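Side-chain contact in KLLA0C04147p (Kluyveromyces lactis, PDB 5H2D), which binds ergosterol in the pocket of its oxysterol-binding (ORD) domain and probably transfers sterols: residues D225-N230 and G234-I239. Numbering follows the deposited sequence.
Sequences DVKIVN and GDYCMI
Two groups hold OD2 of Asp235: a water, which donates a hydrogen bond to it at 2.7 Å, and Ser95 OG on helix 95-108. The same water accepts a hydrogen bond from ND2 of Asn230, 2.8 Å away, and so bridges an amide and a carboxylate whose nearest atoms are too far apart to bond directly. Asn230 ND2 also reaches Glu199 OE2, while its OD1 takes the backbone N-H of Asn232 in the turn, which fixes the rotation of the amide. The backbones close the same end of the hairpin: Asn230 N donates an almost straight bond to Asp235 O (2.9 Å, 175° at the hydrogen). From there strands 219-230 and 236-241 run as an antiparallel beta hairpin within the sterol-binding domain, with Val226–Ile239 and Ile228–Cys237 as hydrogen-bonded pairs. These four side chains share the buried face. CD1 of Ile228 meets CD1 of Ile239 at 3.8 Å, and Val226 CB lies 4.0 Å from Ile239 CB. On the other face, the extended Lys227 chain crosses the doubly bent Met238 (chi2 -62°, chi3 -49°), whose SD rests 3.8 Å from Lys227 CG. Beside them CB of Tyr236 touches Val229 CG1 at 4.1 Å, and the tyrosine ring leads away from strand 219-230 to meet that of Tyr259.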
ATOM      1  N   ASP A 225      12.182  11.917   4.626  1.00 21.43           N
ATOM      2  CA  ASP A 225      13.123  10.908   5.073  1.00 17.45           C
ATOM      3  C   ASP A 225      12.386   9.721   5.679  1.00 20.76           C
ATOM      4  O   ASP A 225      11.360   9.884   6.346  1.00 23.15           O
ATOM      5  CB  ASP A 225      14.107  11.487   6.090  1.00 22.43           C
ATOM      6  CG  ASP A 225      14.989  12.566   5.492  1.00 26.48           C
ATOM      7  OD1 ASP A 225      15.576  12.331   4.415  1.00 25.22           O
ATOM      8  OD2 ASP A 225      15.092  13.653   6.096  1.00 36.62           O
ATOM      9  N   VAL A 226      12.923   8.530   5.439  1.00 16.36           N
ATOM     10  CA  VAL A 226      12.391   7.284   5.966  1.00 16.57           C
ATOM     11  C   VAL A 226      13.525   6.556   6.672  1.00 17.35           C
ATOM     12  O   VAL A 226      14.649   6.514   6.163  1.00 18.13           O
ATOM     13  CB  VAL A 226      11.807   6.401   4.843  1.00 17.63           C
ATOM     14  CG1 VAL A 226      11.452   5.016   5.386  1.00 16.75           C
ATOM     15  CG2 VAL A 226      10.601   7.087   4.208  1.00 18.87           C
ATOM     16  N   LYS A 227      13.238   5.987   7.839  1.00 17.44           N
ATOM     17  CA  LYS A 227      14.214   5.181   8.558  1.00 15.93           C
ATOM     18  C   LYS A 227      13.633   3.798   8.811  1.00 15.54           C
ATOM     19  O   LYS A 227      12.538   3.674   9.364  1.00 17.75           O
ATOM     20  CB  LYS A 227      14.623   5.836   9.882  1.00 17.75           C
ATOM     21  CG  LYS A 227      15.617   5.012  10.678  1.00 23.63           C
ATOM     22  CD  LYS A 227      16.172   5.779  11.870  1.00 26.43           C
ATOM     23  CE  LYS A 227      17.102   4.892  12.690  1.00 28.21           C
ATOM     24  NZ  LYS A 227      17.744   5.650  13.815  1.00 28.40           N
ATOM     25  N   ILE A 228      14.360   2.770   8.386  1.00 14.30           N
ATOM     26  CA  ILE A 228      13.974   1.383   8.608  1.00 15.29           C
ATOM     27  C   ILE A 228      14.946   0.790   9.613  1.00 16.50           C
ATOM     28  O   ILE A 228      16.168   0.915   9.451  1.00 17.65           O
ATOM     29  CB  ILE A 228      13.993   0.578   7.299  1.00 16.69           C
ATOM     30  CG1 ILE A 228      13.157   1.281   6.229  1.00 15.45           C
ATOM     31  CG2 ILE A 228      13.537  -0.849   7.548  1.00 15.21           C
ATOM     32  CD1 ILE A 228      13.326   0.644   4.887  1.00 16.45           C
ATOM     33  N   VAL A 229      14.414   0.136  10.639  1.00 17.81           N
ATOM     34  CA  VAL A 229      15.255  -0.490  11.653  1.00 19.13           C
ATOM     35  C   VAL A 229      14.941  -1.976  11.718  1.00 19.31           C
ATOM     36  O   VAL A 229      13.773  -2.385  11.685  1.00 18.63           O
ATOM     37  CB  VAL A 229      15.085   0.185  13.030  1.00 19.93           C
ATOM     38  CG1 VAL A 229      15.543   1.630  12.953  1.00 18.59           C
ATOM     39  CG2 VAL A 229      13.656   0.131  13.497  1.00 21.39           C
ATOM     40  N   ASN A 230      15.994  -2.789  11.789  1.00 16.79           N
ATOM     41  CA  ASN A 230      15.853  -4.215  12.045  1.00 19.14           C
ATOM     42  C   ASN A 230      15.952  -4.408  13.549  1.00 22.16           C
ATOM     43  O   ASN A 230      17.030  -4.237  14.129  1.00 22.95           O
ATOM     44  CB  ASN A 230      16.921  -5.017  11.311  1.00 21.33           C
ATOM     45  CG  ASN A 230      16.794  -6.510  11.548  1.00 18.39           C
ATOM     46  OD1 ASN A 230      16.422  -6.952  12.639  1.00 21.35           O
ATOM     47  ND2 ASN A 230      17.088  -7.296  10.525  1.00 19.15           N
ATOM     48  N   GLY A 234      20.991  -5.003  15.121  1.00 36.29           N
ATOM     49  CA  GLY A 234      19.896  -4.266  14.531  1.00 24.31           C
ATOM     50  C   GLY A 234      20.445  -3.242  13.530  1.00 24.20           C
ATOM     51  O   GLY A 234      20.805  -2.100  13.855  1.00 23.76           O
ATOM     52  N   ASP A 235      20.540  -3.697  12.292  1.00 24.26           N
ATOM     53  CA  ASP A 235      20.878  -2.846  11.164  1.00 19.35           C
ATOM     54  C   ASP A 235      19.827  -1.746  10.981  1.00 21.71           C
ATOM     55  O   ASP A 235      18.712  -1.818  11.506  1.00 22.67           O
ATOM     56  CB  ASP A 235      20.979  -3.706   9.909  1.00 21.26           C
ATOM     57  CG  ASP A 235      21.807  -4.957  10.130  1.00 24.79           C
ATOM     58  OD1 ASP A 235      22.935  -4.822  10.644  1.00 26.20           O
ATOM     59  OD2 ASP A 235      21.342  -6.072   9.800  1.00 25.49           O
ATOM     60  N   TYR A 236      20.189  -0.704  10.232  1.00 16.98           N
ATOM     61  CA  TYR A 236      19.225   0.355   9.955  1.00 19.93           C
ATOM     62  C   TYR A 236      19.552   1.007   8.620  1.00 20.62           C
ATOM     63  O   TYR A 236      20.675   0.927   8.120  1.00 20.56           O
ATOM     64  CB  TYR A 236      19.182   1.409  11.073  1.00 20.39           C
ATOM     65  CG  TYR A 236      20.508   2.106  11.332  1.00 21.08           C
ATOM     66  CD1 TYR A 236      21.485   1.503  12.117  1.00 23.91           C
ATOM     67  CD2 TYR A 236      20.777   3.358  10.798  1.00 23.65           C
ATOM     68  CE1 TYR A 236      22.702   2.129  12.360  1.00 24.04           C
ATOM     69  CE2 TYR A 236      21.990   3.992  11.039  1.00 24.89           C
ATOM     70  CZ  TYR A 236      22.945   3.369  11.816  1.00 26.43           C
ATOM     71  OH  TYR A 236      24.153   3.995  12.053  1.00 30.01           O
ATOM     72  N   CYS A 237      18.543   1.657   8.043  1.00 19.20           N
ATOM     73  CA  CYS A 237      18.677   2.247   6.718  1.00 17.20           C
ATOM     74  C   CYS A 237      18.010   3.611   6.713  1.00 16.60           C
ATOM     75  O   CYS A 237      16.901   3.760   7.228  1.00 18.11           O
ATOM     76  CB  CYS A 237      18.050   1.332   5.648  1.00 16.26           C
ATOM     77  SG  CYS A 237      17.920   2.073   4.004  1.00 18.02           S
ATOM     78  N   MET A 238      18.696   4.600   6.143  1.00 17.39           N
ATOM     79  CA  MET A 238      18.162   5.939   5.942  1.00 18.81           C
ATOM     80  C   MET A 238      17.830   6.118   4.468  1.00 18.09           C
ATOM     81  O   MET A 238      18.679   5.854   3.607  1.00 18.88           O
ATOM     82  CB  MET A 238      19.167   7.011   6.381  1.00 23.91           C
ATOM     83  CG  MET A 238      19.740   6.825   7.773  1.00 29.65           C
ATOM     84  SD  MET A 238      18.495   6.902   9.066  1.00 35.73           S
ATOM     85  CE  MET A 238      17.604   8.390   8.632  1.00 28.45           C
ATOM     86  N   ILE A 239      16.595   6.545   4.177  1.00 17.30           N
ATOM     87  CA  ILE A 239      16.133   6.794   2.817  1.00 17.57           C
ATOM     88  C   ILE A 239      15.722   8.250   2.679  1.00 17.23           C
ATOM     89  O   ILE A 239      15.035   8.798   3.546  1.00 18.48           O
ATOM     90  CB  ILE A 239      14.948   5.887   2.441  1.00 16.63           C
ATOM     91  CG1 ILE A 239      15.270   4.435   2.805  1.00 17.56           C
ATOM     92  CG2 ILE A 239      14.588   6.087   0.955  1.00 19.55           C
ATOM     93  CD1 ILE A 239      14.167   3.454   2.421  1.00 17.61           C
TER
HETATM   94  O   HOH W   1      18.894  -6.108   8.682  1.00 21.81           O